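Local coordinates for protein F420-dependent alcohol dehydrogenase (Methanoculleus thermophilus, PDB 1RHC) that probably oxidises secondary alcohols to ketones with coenzyme F420 as hydride acceptor, as a (beta/alpha)8-barrel member of the bacterial luciferase family, at residues Met136-Leu139 against Pro145-Phe148; Thr285-Met290 against Lys322-Ala327. All blocks are in the same frame, centred on the assembly; numbering follows the deposited sequence.

Interaction 1: Met136-Leu139 against Pro145-Phe148; sequences MRML and PVTF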
loop_
_atom_site.group_PDB
_atom_site.type_symbol
_atom_site.label_atom_id
_atom_site.label_comp_id
_atom_site.label_asym_id
_atom_site.label_seq_id
_atom_site.Cartn_x
_atom_site.Cartn_y
_atom_site.Cartn_z
ATOM N N MET A 136 -2.438 -1.077 -16.452
ATOM C CA MET A 136 -1.151 -0.951 -15.800
ATOM C C MET A 136 -0.058 -0.628 -16.810
ATOM O O MET A 136 0.762 0.271 -16.599
ATOM C CB MET A 136 -0.852 -2.256 -15.046
ATOM C CG MET A 136 -1.814 -2.450 -13.881
ATOM S SD MET A 136 -1.665 -4.142 -13.158
ATOM C CE MET A 136 0.005 -4.224 -12.676
ATOM N N ARG A 137 -0.043 -1.360 -17.925
ATOM C CA ARG A 137 0.982 -1.122 -18.936
ATOM C C ARG A 137 0.884 0.276 -19.562
ATOM O O ARG A 137 1.914 0.941 -19.779
ATOM C CB ARG A 137 0.925 -2.218 -20.005
ATOM C CG ARG A 137 1.620 -3.531 -19.545
ATOM C CD ARG A 137 1.675 -4.550 -20.665
ATOM N NE ARG A 137 2.077 -5.895 -20.246
ATOM C CZ ARG A 137 3.287 -6.230 -19.821
ATOM N NH1 ARG A 137 4.247 -5.318 -19.732
ATOM N NH2 ARG A 137 3.545 -7.502 -19.513
ATOM N N MET A 138 -0.334 0.722 -19.869
ATOM C CA MET A 138 -0.509 2.070 -20.422
ATOM C C MET A 138 0.090 3.096 -19.473
ATOM O O MET A 138 0.792 4.023 -19.899
ATOM C CB MET A 138 -1.991 2.401 -20.612
ATOM C CG MET A 138 -2.684 1.683 -21.763
ATOM S SD MET A 138 -4.421 2.199 -21.788
ATOM C CE MET A 138 -4.182 3.945 -21.852
ATOM N N LEU A 139 -0.162 2.930 -18.177
ATOM C CA LEU A 139 0.362 3.895 -17.217
ATOM C C LEU A 139 1.860 3.793 -17.054
ATOM O O LEU A 139 2.549 4.803 -16.899
ATOM C CB LEU A 139 -0.332 3.717 -15.868
ATOM C CG LEU A 139 -1.761 4.248 -15.796
ATOM C CD1 LEU A 139 -2.406 3.753 -14.513
ATOM C CD2 LEU A 139 -1.778 5.762 -15.821
ATOM N N PRO A 145 -0.489 11.895 -20.655
ATOM C CA PRO A 145 -1.688 11.418 -19.963
ATOM C C PRO A 145 -2.512 10.547 -20.880
ATOM O O PRO A 145 -2.584 10.773 -22.099
ATOM C CB PRO A 145 -2.415 12.713 -19.579
ATOM C CG PRO A 145 -1.316 13.691 -19.433
ATOM C CD PRO A 145 -0.421 13.368 -20.620
ATOM N N VAL A 146 -3.129 9.529 -20.310
ATOM C CA VAL A 146 -3.933 8.646 -21.129
ATOM C C VAL A 146 -5.370 8.644 -20.678
ATOM O O VAL A 146 -5.651 8.735 -19.487
ATOM C CB VAL A 146 -3.413 7.210 -21.085
ATOM C CG1 VAL A 146 -2.040 7.145 -21.712
ATOM C CG2 VAL A 146 -3.372 6.722 -19.657
ATOM N N THR A 147 -6.284 8.556 -21.643
ATOM C CA THR A 147 -7.714 8.494 -21.351
ATOM C C THR A 147 -8.184 7.165 -21.922
ATOM O O THR A 147 -7.869 6.823 -23.069
ATOM C CB THR A 147 -8.463 9.660 -22.009
ATOM O OG1 THR A 147 -8.136 10.856 -21.305
ATOM C CG2 THR A 147 -9.969 9.435 -21.969
ATOM N N PHE A 148 -8.915 6.408 -21.120
ATOM C CA PHE A 148 -9.313 5.073 -21.533
ATOM C C PHE A 148 -10.606 4.684 -20.891
ATOM O O PHE A 148 -10.765 4.804 -19.680
ATOM C CB PHE A 148 -8.205 4.075 -21.140
ATOM C CG PHE A 148 -8.581 2.623 -21.346
ATOM C CD1 PHE A 148 -8.898 1.809 -20.260
ATOM C CD2 PHE A 148 -8.588 2.070 -22.618
ATOM C CE1 PHE A 148 -9.208 0.460 -20.430
ATOM C CE2 PHE A 148 -8.901 0.708 -22.807
ATOM C CZ PHE A 148 -9.206 -0.095 -21.713
#
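Met138, near the C-terminal end of helix 122-141, reaches across to Val146 and Phe148 on a small antiparallel beta hairpin (146-149 with 154-158) that lies against the outer side of this helix in the (beta/alpha)8 barrel. No polar bond joins the two segments; the methionine makes most of the contact. Its chain leaves the helix extended, with CG anti to the carbonyl carbon (chi1 -73°), and bends at chi3 (54°), which turns the methyl CE onto the strand while the sulfur stays nearer the phenylalanine ring. CE faces the branch point of Val146: it is 3.4 Å from Val146 CB, tighter than usual for two carbons, and 3.6 Å from Val146 CG2, nearer to that methyl than to CG1. The same CE lies 4.1 Å from Phe148 CB and thus touches two residues that project from one face of the strand, with Thr147 turned to the other. The sulfur makes a Met-aromatic contact: Met138 SD is 4.6 Å from the centroid of the Phe148 ring, and the line between them leans 27° from the ring normal, an oblique approach. The ring lies alongside the helix, bordered by Glu131, Lys134 and Val135. Leu139 meets the CG2 methyl of Val146 from another direction, roughly at right angles to the methionine's approach, and also meets Ala83 and Ala86 of helix 82-95, so the hairpin is joined through this leucine to a second barrel helix. Leu155, on the partner strand, packs on Leu139, Val146 and Phe148 alike. Branch against branch, the leucine and valine meet through two methyl groups, Leu139 CD2 lying 4.3 Å from Val146 CG2.

Interaction 2: Thr285-Met290 against Lys322-Ala327; sequences TDAEEM and KEVIPA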
loop_
_atom_site.group_PDB
_atom_site.type_symbol
_atom_site.label_atom_id
_atom_site.label_comp_id
_atom_site.label_asym_id
_atom_site.label_seq_id
_atom_site.Cartn_x
_atom_site.Cartn_y
_atom_site.Cartn_z
ATOM N N THR A 285 12.503 -34.925 4.627
ATOM C CA THR A 285 13.080 -35.156 5.946
ATOM C C THR A 285 14.486 -34.588 6.044
ATOM O O THR A 285 15.014 -34.430 7.148
ATOM C CB THR A 285 13.146 -36.666 6.293
ATOM O OG1 THR A 285 13.996 -37.329 5.346
ATOM C CG2 THR A 285 11.771 -37.278 6.255
ATOM N N ASP A 286 15.101 -34.281 4.910
ATOM C CA ASP A 286 16.471 -33.771 4.894
ATOM C C ASP A 286 16.782 -33.001 3.612
ATOM O O ASP A 286 15.935 -32.903 2.735
ATOM C CB ASP A 286 17.481 -34.921 5.068
ATOM C CG ASP A 286 17.378 -35.998 3.973
ATOM O OD1 ASP A 286 16.961 -35.719 2.835
ATOM O OD2 ASP A 286 17.749 -37.152 4.248
ATOM N N ALA A 287 17.983 -32.445 3.512
ATOM C CA ALA A 287 18.356 -31.657 2.336
ATOM C C ALA A 287 18.328 -32.429 1.016
ATOM O O ALA A 287 17.922 -31.892 -0.028
ATOM C CB ALA A 287 19.732 -31.037 2.529
ATOM N N GLU A 288 18.773 -33.682 1.048
ATOM C CA GLU A 288 18.815 -34.489 -0.178
ATOM C C GLU A 288 17.426 -34.696 -0.770
ATOM O O GLU A 288 17.242 -34.658 -1.999
ATOM C CB GLU A 288 19.457 -35.848 0.120
ATOM C CG GLU A 288 19.963 -36.569 -1.120
ATOM C CD GLU A 288 21.055 -37.589 -0.803
ATOM O OE1 GLU A 288 22.128 -37.181 -0.295
ATOM O OE2 GLU A 288 20.842 -38.798 -1.060
ATOM N N GLU A 289 16.447 -34.931 0.084
ATOM C CA GLU A 289 15.097 -35.123 -0.407
ATOM C C GLU A 289 14.548 -33.811 -0.955
ATOM O O GLU A 289 13.795 -33.809 -1.933
ATOM C CB GLU A 289 14.201 -35.648 0.689
ATOM C CG GLU A 289 14.441 -37.097 1.035
ATOM C CD GLU A 289 13.523 -37.581 2.134
ATOM O OE1 GLU A 289 12.476 -36.932 2.376
ATOM O OE2 GLU A 289 13.841 -38.628 2.743
ATOM N N MET A 290 14.921 -32.698 -0.338
ATOM C CA MET A 290 14.467 -31.389 -0.842
ATOM C C MET A 290 15.046 -31.134 -2.231
ATOM O O MET A 290 14.342 -30.663 -3.135
ATOM C CB MET A 290 14.904 -30.260 0.102
ATOM C CG MET A 290 13.962 -29.979 1.251
ATOM S SD MET A 290 12.297 -29.448 0.755
ATOM C CE MET A 290 12.619 -28.701 -0.715
ATOM N N LYS A 322 20.981 -23.601 2.948
ATOM C CA LYS A 322 22.399 -23.366 2.704
ATOM C C LYS A 322 22.938 -24.639 1.982
ATOM O O LYS A 322 23.889 -24.577 1.204
ATOM C CB LYS A 322 23.162 -23.181 4.023
ATOM C CG LYS A 322 22.864 -21.851 4.738
ATOM C CD LYS A 322 23.639 -21.728 6.060
ATOM C CE LYS A 322 25.129 -21.526 5.827
ATOM N NZ LYS A 322 25.482 -20.123 5.431
ATOM N N GLU A 323 22.326 -25.780 2.264
ATOM C CA GLU A 323 22.737 -27.045 1.648
ATOM C C GLU A 323 21.992 -27.310 0.325
ATOM O O GLU A 323 22.524 -27.961 -0.578
ATOM C CB GLU A 323 22.441 -28.208 2.598
ATOM C CG GLU A 323 23.238 -28.156 3.921
ATOM C CD GLU A 323 24.727 -28.394 3.724
ATOM O OE1 GLU A 323 25.508 -28.213 4.689
ATOM O OE2 GLU A 323 25.133 -28.768 2.611
ATOM N N VAL A 324 20.772 -26.793 0.217
ATOM C CA VAL A 324 19.941 -27.043 -0.966
ATOM C C VAL A 324 20.254 -26.172 -2.177
ATOM O O VAL A 324 20.414 -26.670 -3.294
ATOM C CB VAL A 324 18.428 -26.883 -0.617
ATOM C CG1 VAL A 324 17.570 -27.092 -1.863
ATOM C CG2 VAL A 324 18.022 -27.902 0.422
ATOM N N ILE A 325 20.366 -24.870 -1.949
ATOM C CA ILE A 325 20.567 -23.926 -3.023
ATOM C C ILE A 325 21.732 -24.199 -3.995
ATOM O O ILE A 325 21.530 -24.253 -5.219
ATOM C CB ILE A 325 20.589 -22.505 -2.425
ATOM C CG1 ILE A 325 19.176 -22.136 -1.947
ATOM C CG2 ILE A 325 20.940 -21.514 -3.437
ATOM C CD1 ILE A 325 19.097 -20.756 -1.255
ATOM N N PRO A 326 22.946 -24.402 -3.483
ATOM C CA PRO A 326 24.075 -24.668 -4.383
ATOM C C PRO A 326 23.876 -25.928 -5.262
ATOM O O PRO A 326 24.404 -26.006 -6.362
ATOM C CB PRO A 326 25.259 -24.831 -3.421
ATOM C CG PRO A 326 24.841 -24.046 -2.208
ATOM C CD PRO A 326 23.376 -24.382 -2.072
ATOM N N ALA A 327 23.106 -26.898 -4.784
ATOM C CA ALA A 327 22.882 -28.136 -5.529
ATOM C C ALA A 327 21.847 -28.010 -6.646
ATOM O O ALA A 327 21.878 -28.759 -7.619
ATOM C CB ALA A 327 22.460 -29.241 -4.575
#
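Glu323 and Val324 pack on Ala287 and Met290 where the first turn of helix 287-300 meets helix 321-328, a helix-helix contact on the outside of the (beta/alpha)8 barrel. Walking along 322-327, Glu323 comes first: its CB is 3.9 Å from Ala287 CB, and the chain then bends at chi2 (-68°), taking the carboxylate away from the neighbouring helix. Val324 follows and carries most of the contact through one branch. With CG1 anti to the backbone N (chi1 178°), CG2 is the methyl that faces the other helix, 3.9 Å from Met290 CB and 4.1 Å from Ala287 CB. The small alanine lets the backbones come close, Ala287 CA and Val324 CA being the nearest such pair. Farther on, Ala327 touches Ile291, one residue beyond Met290, and Val324 also touches Ile291 and Ile294 along the same helix. The opposing helix start is set by Asp286 at its N-cap, with Glu289 reaching back in turn to Thr285: Glu289 OE1 takes a bond from Thr285 N, which comes from above the carboxylate plane. Asp286 OD1 accepts from Glu289 N at 2.9 Å, nearly along the aspartate's own C-O axis.

How the interactions relate
Starting from the N terminus, the chain completes interaction 1 first: helix 122-141 ends, a four-residue turn follows, and strand 146-149 runs back along the helix it has just left, a very short loop. Only much later does interaction 2 begin, where residues 285-290 start helix 287-300; after strand 304-309 and helix 314-319, residues 322-327 come back to close a loop with 31 residues between the segments. The two loops neither nest nor cross but follow in series. Interaction 1 ties an added hairpin to the barrel's helical layer, interaction 2 the C-terminal helix; their centres lie 45 Å apart, on opposite sides of the chain's centre.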